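Local coordinates for succinylglutamate desuccinylase/aspartoacylase (Shewanella frigidimarina, PDB 3LWU), which binds a zinc ion and is probably a metal-dependent hydrolase of the succinylglutamate desuccinylase/aspartoacylase family, at residues Y44-S49 with I89-L94; N121-D126 with T170-A175; A149-L154 with C236-L241; T219-N224 with G304-D309; A315-L320 with V338-I343. One frame throughout, in Å; residues are numbered along the deposited sequence.

Contact 1: Y44-S49 with I89-L94; sequences YSFMGS and ITLAPL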
# COMPACT_ATOMS: atom_id res chain seq x y z
N TYR A 44 2.00 -6.98 31.23
CA TYR A 44 2.16 -8.05 32.19
C TYR A 44 3.23 -7.58 33.15
O TYR A 44 4.29 -7.09 32.74
CB TYR A 44 2.64 -9.34 31.50
CG TYR A 44 1.64 -9.90 30.53
CD1 TYR A 44 0.55 -10.63 30.96
CD2 TYR A 44 1.76 -9.66 29.16
CE1 TYR A 44 -0.40 -11.15 30.05
CE2 TYR A 44 0.79 -10.17 28.24
CZ TYR A 44 -0.27 -10.92 28.71
OH TYR A 44 -1.19 -11.46 27.83
N SER A 45 2.96 -7.75 34.43
CA SER A 45 3.88 -7.31 35.45
C SER A 45 4.19 -8.44 36.44
O SER A 45 3.28 -9.01 37.02
CB SER A 45 3.29 -6.09 36.17
OG SER A 45 4.09 -5.77 37.29
N PHE A 46 5.48 -8.79 36.58
CA PHE A 46 5.92 -9.68 37.64
C PHE A 46 6.47 -8.81 38.76
O PHE A 46 7.52 -8.18 38.61
CB PHE A 46 7.00 -10.66 37.15
CG PHE A 46 6.49 -11.77 36.23
CD1 PHE A 46 6.28 -11.54 34.90
CD2 PHE A 46 6.25 -13.04 36.71
CE1 PHE A 46 5.80 -12.55 34.08
CE2 PHE A 46 5.81 -14.04 35.91
CZ PHE A 46 5.57 -13.80 34.59
N MSE A 47 5.76 -8.74 39.87
CA MSE A 47 6.16 -7.87 40.99
C MSE A 47 7.42 -8.37 41.60
O MSE A 47 7.50 -9.54 41.87
CB MSE A 47 5.18 -7.98 42.13
CG MSE A 47 4.07 -7.01 42.13
SE MSE A 47 3.20 -7.38 43.86
CE MSE A 47 1.44 -7.30 42.95
N GLY A 48 8.36 -7.48 41.88
CA GLY A 48 9.54 -7.87 42.61
C GLY A 48 9.25 -7.97 44.11
O GLY A 48 8.45 -7.22 44.61
N SER A 49 9.89 -8.91 44.79
CA SER A 49 9.75 -9.11 46.25
C SER A 49 10.70 -8.25 47.08
O SER A 49 10.53 -8.18 48.28
CB SER A 49 9.96 -10.61 46.61
OG SER A 49 11.17 -11.13 46.06
N ILE A 89 9.34 -6.59 36.88
CA ILE A 89 9.51 -6.83 35.45
C ILE A 89 8.21 -6.56 34.79
O ILE A 89 7.19 -7.17 35.12
CB ILE A 89 9.96 -8.26 35.11
CG1 ILE A 89 11.25 -8.60 35.88
CG2 ILE A 89 10.21 -8.44 33.56
CD1 ILE A 89 11.72 -10.05 35.72
N THR A 90 8.25 -5.62 33.85
CA THR A 90 7.09 -5.20 33.10
C THR A 90 7.32 -5.56 31.63
O THR A 90 8.35 -5.21 31.07
CB THR A 90 6.84 -3.69 33.23
OG1 THR A 90 6.70 -3.36 34.62
CG2 THR A 90 5.56 -3.32 32.51
N LEU A 91 6.36 -6.26 31.03
CA LEU A 91 6.52 -6.70 29.66
C LEU A 91 5.36 -6.15 28.83
O LEU A 91 4.21 -6.24 29.24
CB LEU A 91 6.59 -8.23 29.60
CG LEU A 91 7.74 -8.78 30.47
CD1 LEU A 91 7.14 -9.23 31.80
CD2 LEU A 91 8.47 -9.95 29.80
N ALA A 92 5.70 -5.59 27.67
CA ALA A 92 4.72 -5.00 26.76
C ALA A 92 4.88 -5.65 25.39
O ALA A 92 5.56 -5.10 24.52
CB ALA A 92 4.88 -3.48 26.66
N PRO A 93 4.30 -6.85 25.20
CA PRO A 93 4.34 -7.39 23.85
C PRO A 93 3.30 -6.70 22.97
O PRO A 93 2.48 -5.94 23.47
CB PRO A 93 4.00 -8.86 24.07
CG PRO A 93 3.09 -8.85 25.20
CD PRO A 93 3.58 -7.74 26.11
N LEU A 94 3.35 -6.94 21.67
CA LEU A 94 2.35 -6.37 20.75
C LEU A 94 2.22 -4.85 20.99
O LEU A 94 1.12 -4.33 21.13
CB LEU A 94 1.00 -7.07 20.93
CG LEU A 94 0.96 -8.59 20.71
CD1 LEU A 94 -0.41 -9.18 21.21
CD2 LEU A 94 1.23 -9.08 19.24
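Y44, S45 and F46, the last residues of strand 38-46, pair antiparallel with L91, T90 and I89 of strand 89-92, within the mixed sheet of the M14-type zinc hydrolase fold. Y44 and L91 form a hydrogen-bonded pair: L91 N lies 2.8 Å from Y44 O, and Y44 N returns a nearly straight bond of 3.1 Å to L91 O. F46 and I89 repeat the pattern, with F46 N 2.8 Å from I89 O and I89 N 3.0 Å from F46 O. Between them S45 and T90 make a non-hydrogen-bonded pair, in which S45 CA and T90 CA offer C-H groups to I89 O and Y44 O. The side chains of Y44, F46, I89 and L91 leave the same face of the sheet, where M77 of helix 68-80 packs on the side chains of Y44 and F46. F46 has its CG opposite the carbonyl carbon (chi1 -73°), and the ring swung this way meets its diagonal neighbour: CD1 at the ring edge sits 4.0 Å from L91 CD1. Nearer the backbone, F46 CB rests against I89 CB at 4.3 Å. The Y44 ring reaches past the pairing to the subunit boundary, where its OH is hydrogen-bonded to I343 O and Y346 N of the second subunit. On the way the ring crosses P93 at about a right angle, P93 CG lying at the ring edge near its plane, 4.0 Å from Y44 CE2.

Contact 2: N121-D126 with T170-A175; sequences NREYFD and TGHRLA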
# COMPACT_ATOMS: atom_id res chain seq x y z
N ASN A 121 9.91 3.83 15.09
CA ASN A 121 11.05 3.87 15.99
C ASN A 121 11.89 5.13 15.93
O ASN A 121 13.01 5.14 16.48
CB ASN A 121 11.94 2.65 15.79
CG ASN A 121 12.78 2.33 17.03
OD1 ASN A 121 12.37 2.55 18.18
ND2 ASN A 121 13.98 1.84 16.79
N ARG A 122 11.38 6.19 15.30
CA ARG A 122 12.06 7.49 15.24
C ARG A 122 11.17 8.55 15.89
O ARG A 122 11.38 9.72 15.71
CB ARG A 122 12.33 7.93 13.78
CG ARG A 122 13.26 7.03 12.93
CD ARG A 122 14.77 7.38 12.97
NE ARG A 122 15.43 6.52 13.96
CZ ARG A 122 15.90 5.28 13.74
NH1 ARG A 122 15.86 4.72 12.53
NH2 ARG A 122 16.43 4.60 14.74
N GLU A 123 10.19 8.14 16.67
CA GLU A 123 9.16 8.99 17.18
C GLU A 123 9.30 9.27 18.68
O GLU A 123 8.45 9.91 19.25
CB GLU A 123 7.79 8.31 16.94
CG GLU A 123 7.30 8.28 15.47
CD GLU A 123 6.81 9.66 14.97
OE1 GLU A 123 7.61 10.59 14.88
OE2 GLU A 123 5.63 9.84 14.65
N TYR A 124 10.36 8.78 19.32
CA TYR A 124 10.50 8.94 20.77
C TYR A 124 10.90 10.38 21.12
O TYR A 124 11.31 11.17 20.25
CB TYR A 124 11.46 7.90 21.37
CG TYR A 124 10.87 6.51 21.36
CD1 TYR A 124 10.00 6.10 22.35
CD2 TYR A 124 11.12 5.64 20.31
CE1 TYR A 124 9.44 4.83 22.32
CE2 TYR A 124 10.53 4.37 20.26
CZ TYR A 124 9.70 3.98 21.27
OH TYR A 124 9.17 2.74 21.23
N PHE A 125 10.71 10.73 22.38
CA PHE A 125 10.86 12.11 22.82
C PHE A 125 12.24 12.38 23.45
O PHE A 125 12.64 11.69 24.39
CB PHE A 125 9.78 12.45 23.85
CG PHE A 125 9.90 13.84 24.43
CD1 PHE A 125 9.86 14.95 23.61
CD2 PHE A 125 9.99 14.03 25.81
CE1 PHE A 125 9.93 16.23 24.13
CE2 PHE A 125 10.07 15.30 26.33
CZ PHE A 125 10.04 16.40 25.48
N ASP A 126 12.92 13.41 22.93
CA ASP A 126 14.19 13.94 23.45
C ASP A 126 13.87 15.07 24.41
O ASP A 126 13.31 16.08 24.02
CB ASP A 126 14.99 14.49 22.27
CG ASP A 126 16.32 15.17 22.67
OD1 ASP A 126 16.69 15.24 23.87
OD2 ASP A 126 17.01 15.62 21.74
N THR A 170 0.05 10.64 15.63
CA THR A 170 -0.35 9.28 16.04
C THR A 170 0.90 8.55 16.55
O THR A 170 0.90 7.96 17.62
CB THR A 170 -0.98 8.55 14.82
OG1 THR A 170 -2.09 9.33 14.37
CG2 THR A 170 -1.42 7.15 15.12
N GLY A 171 1.98 8.65 15.79
CA GLY A 171 3.25 7.98 16.14
C GLY A 171 3.90 8.54 17.39
O GLY A 171 4.38 7.80 18.21
N HIS A 172 3.88 9.85 17.57
CA HIS A 172 4.40 10.45 18.81
C HIS A 172 3.56 10.02 20.04
O HIS A 172 4.09 9.80 21.14
CB HIS A 172 4.46 12.00 18.72
CG HIS A 172 5.62 12.54 17.94
ND1 HIS A 172 5.53 13.71 17.19
CD2 HIS A 172 6.91 12.14 17.84
CE1 HIS A 172 6.70 13.96 16.63
NE2 HIS A 172 7.56 13.02 17.01
N ARG A 173 2.25 9.92 19.88
CA ARG A 173 1.44 9.47 21.01
C ARG A 173 1.76 8.04 21.43
O ARG A 173 1.89 7.76 22.62
CB ARG A 173 -0.05 9.58 20.71
CG ARG A 173 -0.94 9.02 21.81
CD ARG A 173 -2.41 9.31 21.42
NE ARG A 173 -2.71 10.73 21.60
CZ ARG A 173 -2.95 11.31 22.77
NH1 ARG A 173 -2.95 10.63 23.91
NH2 ARG A 173 -3.21 12.57 22.80
N LEU A 174 1.85 7.15 20.46
CA LEU A 174 2.32 5.79 20.72
C LEU A 174 3.67 5.81 21.49
O LEU A 174 3.79 5.23 22.57
CB LEU A 174 2.46 5.01 19.41
CG LEU A 174 3.19 3.65 19.54
CD1 LEU A 174 2.38 2.66 20.35
CD2 LEU A 174 3.53 3.12 18.19
N ALA A 175 4.64 6.53 20.93
CA ALA A 175 6.02 6.49 21.41
C ALA A 175 6.07 7.02 22.84
O ALA A 175 6.66 6.38 23.71
CB ALA A 175 6.93 7.24 20.47
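E123 points its side chain at the first turn of helix 170-182, and Y124 after it lays its ring against A175 one turn further on. The E123 chain bends at chi2 (-74°), which folds the carboxylate back over the helix start. There E123 OE2 comes 3.4 Å from G171 CA, in the room left by a residue without a side chain, and a weak hydrogen bond joins it to S169 OG. The other oxygen, E123 OE1, is 3.2 Å from H172 NE2, but the angle is too poor for a hydrogen bond: the carboxylate lies over one face of the imidazole, their planes 32° apart. The backbone of E123 also takes part, its O sitting 3.3 Å from A175 CB and 3.1 Å from H172 CD2. Y124 starts out away from the helix, yet its ring returns to place one face under A175 CB, a CH-pi contact of 4.0 Å to the ring centroid. Beyond A175 the ring packs on L178 and Q179 of the same helix, and its OH is hydrogen-bonded to Q59. The Y124 side chain is about 6 Å from that of the zinc ligand H192. The chemistry is therefore mainly van der Waals packing, plus a carboxylate set at a helix start, where the peptide dipoles would probably favour its negative charge.

Contact 3: A149-L154 with C236-L241; sequences AYRSML and CPWWQL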
# COMPACT_ATOMS: atom_id res chain seq x y z
N ALA A 149 14.57 11.78 41.79
CA ALA A 149 14.01 13.05 41.27
C ALA A 149 14.08 13.13 39.75
O ALA A 149 13.12 13.51 39.07
CB ALA A 149 14.71 14.24 41.87
N TYR A 150 15.23 12.75 39.21
CA TYR A 150 15.46 12.79 37.78
C TYR A 150 14.51 11.88 37.03
O TYR A 150 14.05 12.25 35.98
CB TYR A 150 16.90 12.37 37.46
CG TYR A 150 17.43 12.83 36.13
CD1 TYR A 150 17.69 14.17 35.89
CD2 TYR A 150 17.75 11.93 35.13
CE1 TYR A 150 18.21 14.62 34.67
CE2 TYR A 150 18.28 12.36 33.89
CZ TYR A 150 18.49 13.71 33.68
OH TYR A 150 19.02 14.16 32.52
N ARG A 151 14.22 10.71 37.56
CA ARG A 151 13.27 9.78 36.94
C ARG A 151 11.86 10.34 36.96
O ARG A 151 11.14 10.24 35.96
CB ARG A 151 13.32 8.39 37.61
CG ARG A 151 12.19 7.45 37.24
CD ARG A 151 12.44 6.03 37.78
NE ARG A 151 13.49 5.33 37.00
CZ ARG A 151 14.76 5.14 37.40
NH1 ARG A 151 15.17 5.58 38.58
NH2 ARG A 151 15.63 4.50 36.61
N SER A 152 11.44 10.92 38.09
CA SER A 152 10.11 11.58 38.15
C SER A 152 9.96 12.64 37.08
O SER A 152 8.88 12.76 36.51
CB SER A 152 9.85 12.26 39.47
OG SER A 152 10.06 11.34 40.51
N MSE A 153 11.02 13.40 36.84
CA MSE A 153 10.98 14.47 35.85
C MSE A 153 10.86 13.89 34.46
O MSE A 153 10.06 14.40 33.66
CB MSE A 153 12.22 15.36 35.93
CG MSE A 153 12.25 16.45 34.85
SE MSE A 153 13.22 15.93 33.27
CE MSE A 153 15.00 15.70 34.08
N LEU A 154 11.65 12.85 34.15
CA LEU A 154 11.56 12.20 32.84
C LEU A 154 10.15 11.63 32.59
O LEU A 154 9.62 11.83 31.49
CB LEU A 154 12.65 11.11 32.62
CG LEU A 154 14.13 11.58 32.63
CD1 LEU A 154 15.11 10.42 32.63
CD2 LEU A 154 14.46 12.52 31.47
N CYS A 236 20.02 8.34 26.96
CA CYS A 236 20.72 9.62 26.73
C CYS A 236 20.63 10.57 27.90
O CYS A 236 21.65 11.10 28.33
CB CYS A 236 20.24 10.31 25.46
SG CYS A 236 20.99 9.60 23.95
N PRO A 237 19.42 10.81 28.43
CA PRO A 237 19.36 11.77 29.54
C PRO A 237 20.19 11.33 30.71
O PRO A 237 20.83 12.19 31.37
CB PRO A 237 17.88 11.76 29.93
CG PRO A 237 17.16 11.19 28.75
CD PRO A 237 18.11 10.20 28.18
N TRP A 238 20.22 10.01 30.98
CA TRP A 238 21.03 9.52 32.08
C TRP A 238 22.52 9.62 31.78
O TRP A 238 23.29 9.95 32.67
CB TRP A 238 20.65 8.10 32.50
CG TRP A 238 19.27 7.99 33.06
CD1 TRP A 238 18.16 7.63 32.39
CD2 TRP A 238 18.87 8.24 34.40
NE1 TRP A 238 17.07 7.65 33.21
CE2 TRP A 238 17.49 8.03 34.46
CE3 TRP A 238 19.54 8.63 35.55
CZ2 TRP A 238 16.76 8.18 35.63
CZ3 TRP A 238 18.81 8.79 36.72
CH2 TRP A 238 17.44 8.55 36.74
N TRP A 239 22.92 9.35 30.53
CA TRP A 239 24.32 9.47 30.09
C TRP A 239 24.77 10.91 30.26
O TRP A 239 25.83 11.19 30.83
CB TRP A 239 24.48 9.03 28.62
CG TRP A 239 25.89 8.53 28.27
CD1 TRP A 239 27.05 8.78 28.97
CD2 TRP A 239 26.27 7.71 27.14
NE1 TRP A 239 28.11 8.17 28.35
CE2 TRP A 239 27.67 7.51 27.22
CE3 TRP A 239 25.57 7.14 26.05
CZ2 TRP A 239 28.39 6.73 26.28
CZ3 TRP A 239 26.29 6.39 25.10
CH2 TRP A 239 27.68 6.19 25.23
N GLN A 240 23.92 11.84 29.80
CA GLN A 240 24.18 13.27 29.93
C GLN A 240 24.38 13.67 31.38
O GLN A 240 25.35 14.37 31.70
CB GLN A 240 23.05 14.13 29.36
CG GLN A 240 22.94 14.18 27.85
CD GLN A 240 21.50 14.52 27.41
OE1 GLN A 240 20.76 15.23 28.13
NE2 GLN A 240 21.08 13.98 26.24
N LEU A 241 23.47 13.23 32.25
CA LEU A 241 23.53 13.58 33.68
C LEU A 241 24.85 13.10 34.27
O LEU A 241 25.54 13.85 34.95
CB LEU A 241 22.37 12.99 34.46
CG LEU A 241 22.37 13.14 35.98
CD1 LEU A 241 22.40 14.59 36.43
CD2 LEU A 241 21.14 12.46 36.56
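Y150 swings its CG opposite the backbone N (chi1 -159°), which drives the ring straight from helix 143-160 at helix 230-247. W238 takes the other course: its CG stays beside its own N (chi1 -65°), and the indole slides back past the tyrosine in the opposite direction. The result is a T-shaped pair, the edge of Y150 toward the face of the W238 six-membered ring, with centroids 4.9 Å apart and planes at 71°. Y150 CD2 is the atom that lands on the indole, 3.7 Å from W238 CZ3. Over the centre of one tyrosine face sits L241 CD2, a CH-pi contact of 3.7 Å to the ring centroid. At the far end Y150 OH donates a hydrogen bond of 2.9 Å to P237 O, arriving above the carbonyl plane, while L241 N reaches the same oxygen from the opposite face. These contacts join two helices of the catalytic domain; large side chains bridge the 11.7 Å between the axes of segments 149-154 and 236-241, and W134 of helix 131-138 adds another edge-to-face partner to Y150. A leucine in place of Y150 would probably leave P237 O without its second donor and open a gap between W238 and L241. L154 forks at its end: CD1 approaches W238 NE1 at 3.4 Å, and CD2 rests 3.8 Å from P237 CB. Beside the indole, R151 brings a guanidinium face over W238 CZ2 at 4.0 Å from NH2, its NE and NH2 being hydrogen-bonded to H183 O and A185 O.

Contact 4: T219-N224 with G304-D309; sequences TLIIPN and GCYLKD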
# COMPACT_ATOMS: atom_id res chain seq x y z
N THR A 219 27.39 -7.47 18.30
CA THR A 219 26.99 -6.25 18.98
C THR A 219 27.53 -4.98 18.28
O THR A 219 28.72 -4.89 17.96
CB THR A 219 27.57 -6.23 20.41
OG1 THR A 219 27.07 -7.35 21.13
CG2 THR A 219 27.19 -4.94 21.15
N LEU A 220 26.65 -4.02 18.08
CA LEU A 220 27.00 -2.69 17.61
C LEU A 220 27.14 -1.76 18.81
O LEU A 220 26.21 -1.62 19.61
CB LEU A 220 25.91 -2.16 16.67
CG LEU A 220 25.84 -2.98 15.39
CD1 LEU A 220 24.45 -2.97 14.78
CD2 LEU A 220 26.88 -2.50 14.42
N ILE A 221 28.28 -1.11 18.93
CA ILE A 221 28.57 -0.25 20.06
C ILE A 221 28.20 1.13 19.64
O ILE A 221 28.81 1.68 18.75
CB ILE A 221 30.08 -0.29 20.44
CG1 ILE A 221 30.52 -1.75 20.65
CG2 ILE A 221 30.30 0.51 21.68
CD1 ILE A 221 32.02 -1.94 20.89
N ILE A 222 27.18 1.70 20.27
CA ILE A 222 26.65 2.99 19.87
C ILE A 222 27.12 4.13 20.82
O ILE A 222 27.35 3.91 22.00
CB ILE A 222 25.12 2.95 19.69
CG1 ILE A 222 24.38 2.82 21.02
CG2 ILE A 222 24.73 1.75 18.78
CD1 ILE A 222 22.86 2.73 20.87
N PRO A 223 27.29 5.35 20.28
CA PRO A 223 27.68 6.49 21.11
C PRO A 223 26.48 7.13 21.82
O PRO A 223 25.34 6.64 21.74
CB PRO A 223 28.26 7.46 20.08
CG PRO A 223 27.40 7.24 18.86
CD PRO A 223 27.09 5.75 18.86
N ASN A 224 26.77 8.24 22.50
CA ASN A 224 25.80 9.05 23.23
C ASN A 224 25.14 10.03 22.28
O ASN A 224 25.62 11.14 22.10
CB ASN A 224 26.52 9.84 24.31
CG ASN A 224 25.56 10.62 25.18
OD1 ASN A 224 24.32 10.49 25.03
ND2 ASN A 224 26.10 11.41 26.12
N GLY A 304 32.00 -7.61 18.11
CA GLY A 304 31.39 -6.28 18.03
C GLY A 304 32.07 -5.41 16.98
O GLY A 304 33.14 -5.77 16.50
N CYS A 305 31.41 -4.30 16.61
CA CYS A 305 32.05 -3.20 15.90
C CYS A 305 31.44 -1.88 16.34
O CYS A 305 30.35 -1.85 16.90
CB CYS A 305 31.95 -3.34 14.37
SG CYS A 305 30.40 -2.88 13.66
N TYR A 306 32.14 -0.79 16.12
CA TYR A 306 31.59 0.51 16.45
C TYR A 306 30.57 0.83 15.36
O TYR A 306 30.70 0.33 14.24
CB TYR A 306 32.70 1.57 16.55
CG TYR A 306 33.64 1.32 17.72
CD1 TYR A 306 33.29 1.71 18.99
CD2 TYR A 306 34.85 0.65 17.55
CE1 TYR A 306 34.09 1.45 20.07
CE2 TYR A 306 35.68 0.39 18.62
CZ TYR A 306 35.29 0.80 19.88
OH TYR A 306 36.10 0.57 20.97
N LEU A 307 29.55 1.62 15.70
CA LEU A 307 28.43 1.92 14.82
C LEU A 307 28.90 2.51 13.51
O LEU A 307 28.38 2.15 12.44
CB LEU A 307 27.45 2.87 15.50
CG LEU A 307 26.20 3.24 14.70
CD1 LEU A 307 25.34 2.00 14.48
CD2 LEU A 307 25.40 4.36 15.39
N LYS A 308 29.89 3.40 13.58
CA LYS A 308 30.47 4.04 12.38
C LYS A 308 31.05 3.03 11.37
O LYS A 308 31.19 3.36 10.19
CB LYS A 308 31.57 5.06 12.77
CG LYS A 308 32.86 4.43 13.36
CD LYS A 308 33.94 5.51 13.77
CE LYS A 308 35.01 4.89 14.71
NZ LYS A 308 36.11 5.83 15.22
N ASP A 309 31.39 1.82 11.83
CA ASP A 309 31.91 0.77 10.96
C ASP A 309 30.83 -0.18 10.40
O ASP A 309 31.16 -1.13 9.68
CB ASP A 309 32.98 -0.03 11.69
CG ASP A 309 34.23 0.78 11.98
OD1 ASP A 309 34.55 1.65 11.16
OD2 ASP A 309 34.91 0.56 13.01
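The Y306 ring receives I221 over one face: I221 CD1 stands above the plane, offset toward the rim, 4.1 Å from Y306 CE1. The two side chains lie side by side and point the same way, since both hold their first branch opposite the carbonyl carbon (I221 chi1 -53°, Y306 chi1 -66°). I221 CB accordingly meets Y306 CD1 at 4.1 Å. The other face of the strand pair carries L220 and C305, where L220 CD2 touches C305 SG at 3.6 Å and M382 of strand 377-382 packs on both. The backbones run parallel, and their bonds alternate between the strands. C305 N binds T219 O at 3.1 Å, and I221 N binds C305 O at 3.0 Å. The third, L307 N to I221 O at 3.1 Å, is more bent (143° at the hydrogen), as strand 303-306 gives way to a 3-10 turn at 307-309. That turn is held by D309 N bonding to Y306 O, while the L307 side chain crosses P223 at about a right angle, L307 CD2 4.1 Å from P223 CD. On its other edge strand 218-222 is bonded through L220 and I222 to strand 196-204, so it is a central strand with a neighbour on either side. The pairing belongs to the mixed beta-sheet of the M14-like zinc hydrolase fold, in which strand 303-306 lies parallel beside strand 218-222, about 80 residues away along the chain.

Contact 5: A315-L320 with V338-I343; sequences APKAGL and VNILRI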
# COMPACT_ATOMS: atom_id res chain seq x y z
N ALA A 315 22.20 -1.19 -3.81
CA ALA A 315 22.30 -1.76 -5.13
C ALA A 315 22.98 -0.78 -6.08
O ALA A 315 22.51 0.32 -6.25
CB ALA A 315 20.87 -2.22 -5.67
N PRO A 316 24.07 -1.20 -6.73
CA PRO A 316 24.73 -0.28 -7.67
C PRO A 316 23.95 -0.19 -8.99
O PRO A 316 24.14 0.74 -9.74
CB PRO A 316 26.12 -0.92 -7.88
CG PRO A 316 25.81 -2.41 -7.73
CD PRO A 316 24.76 -2.50 -6.64
N LYS A 317 23.09 -1.15 -9.25
CA LYS A 317 22.13 -1.08 -10.38
C LYS A 317 20.88 -1.92 -10.02
O LYS A 317 20.91 -2.69 -9.08
CB LYS A 317 22.77 -1.61 -11.67
CG LYS A 317 23.05 -3.13 -11.64
CD LYS A 317 23.78 -3.65 -12.93
CE LYS A 317 23.72 -5.20 -13.05
NZ LYS A 317 24.46 -5.72 -14.26
N ALA A 318 19.81 -1.74 -10.77
CA ALA A 318 18.59 -2.42 -10.51
C ALA A 318 18.73 -3.87 -11.02
O ALA A 318 19.53 -4.12 -11.94
CB ALA A 318 17.39 -1.69 -11.25
N GLY A 319 17.95 -4.79 -10.47
CA GLY A 319 17.79 -6.10 -11.08
C GLY A 319 17.16 -7.12 -10.14
O GLY A 319 16.53 -6.77 -9.16
N LEU A 320 17.32 -8.39 -10.47
CA LEU A 320 16.88 -9.48 -9.62
C LEU A 320 18.10 -10.02 -8.88
O LEU A 320 19.17 -10.16 -9.48
CB LEU A 320 16.22 -10.55 -10.47
CG LEU A 320 15.01 -10.08 -11.24
CD1 LEU A 320 14.35 -11.23 -12.07
CD2 LEU A 320 14.01 -9.45 -10.25
N VAL A 338 26.35 -10.53 -3.55
CA VAL A 338 25.15 -10.88 -4.35
C VAL A 338 25.54 -11.18 -5.80
O VAL A 338 26.62 -10.79 -6.26
CB VAL A 338 24.11 -9.75 -4.39
CG1 VAL A 338 23.67 -9.39 -2.99
CG2 VAL A 338 24.61 -8.55 -5.14
N ASN A 339 24.67 -11.90 -6.49
CA ASN A 339 24.66 -11.91 -7.94
C ASN A 339 23.44 -11.13 -8.42
O ASN A 339 22.36 -11.27 -7.87
CB ASN A 339 24.65 -13.34 -8.47
CG ASN A 339 25.85 -14.15 -7.96
OD1 ASN A 339 26.96 -13.67 -7.99
ND2 ASN A 339 25.63 -15.37 -7.50
N ILE A 340 23.61 -10.29 -9.42
CA ILE A 340 22.50 -9.59 -10.04
C ILE A 340 22.18 -10.22 -11.38
O ILE A 340 23.06 -10.33 -12.23
CB ILE A 340 22.84 -8.11 -10.26
CG1 ILE A 340 23.35 -7.48 -8.95
CG2 ILE A 340 21.63 -7.36 -10.79
CD1 ILE A 340 23.66 -5.97 -9.08
N LEU A 341 20.94 -10.63 -11.54
CA LEU A 341 20.42 -11.16 -12.79
C LEU A 341 19.68 -10.04 -13.51
O LEU A 341 18.79 -9.41 -12.93
CB LEU A 341 19.48 -12.33 -12.51
CG LEU A 341 18.68 -12.92 -13.70
CD1 LEU A 341 19.64 -13.52 -14.70
CD2 LEU A 341 17.62 -13.98 -13.24
N ARG A 342 20.04 -9.81 -14.76
CA ARG A 342 19.33 -8.88 -15.63
C ARG A 342 18.91 -9.59 -16.92
O ARG A 342 19.60 -9.53 -17.96
CB ARG A 342 20.21 -7.65 -15.90
CG ARG A 342 20.37 -6.69 -14.69
CD ARG A 342 19.05 -5.97 -14.42
NE ARG A 342 18.77 -5.11 -15.57
CZ ARG A 342 19.23 -3.87 -15.72
NH1 ARG A 342 19.88 -3.28 -14.74
NH2 ARG A 342 18.99 -3.21 -16.83
N ILE A 343 17.76 -10.23 -16.84
CA ILE A 343 17.26 -11.05 -17.93
C ILE A 343 16.82 -10.22 -19.13
O ILE A 343 16.68 -10.75 -20.26
CB ILE A 343 16.18 -12.01 -17.44
CG1 ILE A 343 15.95 -13.15 -18.47
CG2 ILE A 343 14.88 -11.27 -17.12
CD1 ILE A 343 17.15 -13.94 -18.82
O HOH W 1 23.57 -8.26 -14.10
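R342 NH1 donates a 2.9 Å hydrogen bond to A318 O, tying the end of strand 336-341 to the lead-in of strand 319-323 in a four-stranded antiparallel sheet. The same NH1 forms a salt bridge with E32 of the third subunit, and R342 NE forms one with D344. Bends at chi2 (-70°) and chi3 (-65°) curl the arginine back over A318, which it reaches from above the carbonyl plane. Replacing R342 by a leucine would probably leave A318 O without this donor and both D344 and E32 of the third subunit without their cationic mate. Within the two segments the strands meet in the hydrogen-bonded pair L320 and L341, L341 N lying 2.8 Å from L320 O and L320 N 3.0 Å from L341 O. A water extends the polar network, accepting from K317 NZ at 2.7 Å and donating to I340 O at 2.8 Å. The K317 chain, extended beyond CG, runs obliquely across I340, with K317 CE 3.8 Å from I340 CG2. Next to it G319, which has no side chain, lets the arginine stem close in, G319 CA standing 3.6 Å from R342 CD.

Contacts 1, 4 and 5 are strand pairings, contact 2 joins a loop to a helix, and contact 3 joins two helices. Contacts 2 and 3 alternate along the chain, as do 3 and 4, which touch where W239 packs on P223 and N224; this interlocks helix 230-247 with the end of strand 218-222. Contacts 1 and 4 lie on opposite sides of the chain's centre, about 29 Å apart between centres. Contact 5 closes last, in a separate antiparallel sheet; its centre is about 46 Å from that of contact 1. Across the assembly, however, these two meet: Y44 of one subunit bonds to I343 of another, so the distant sheet joins neighbouring copies together.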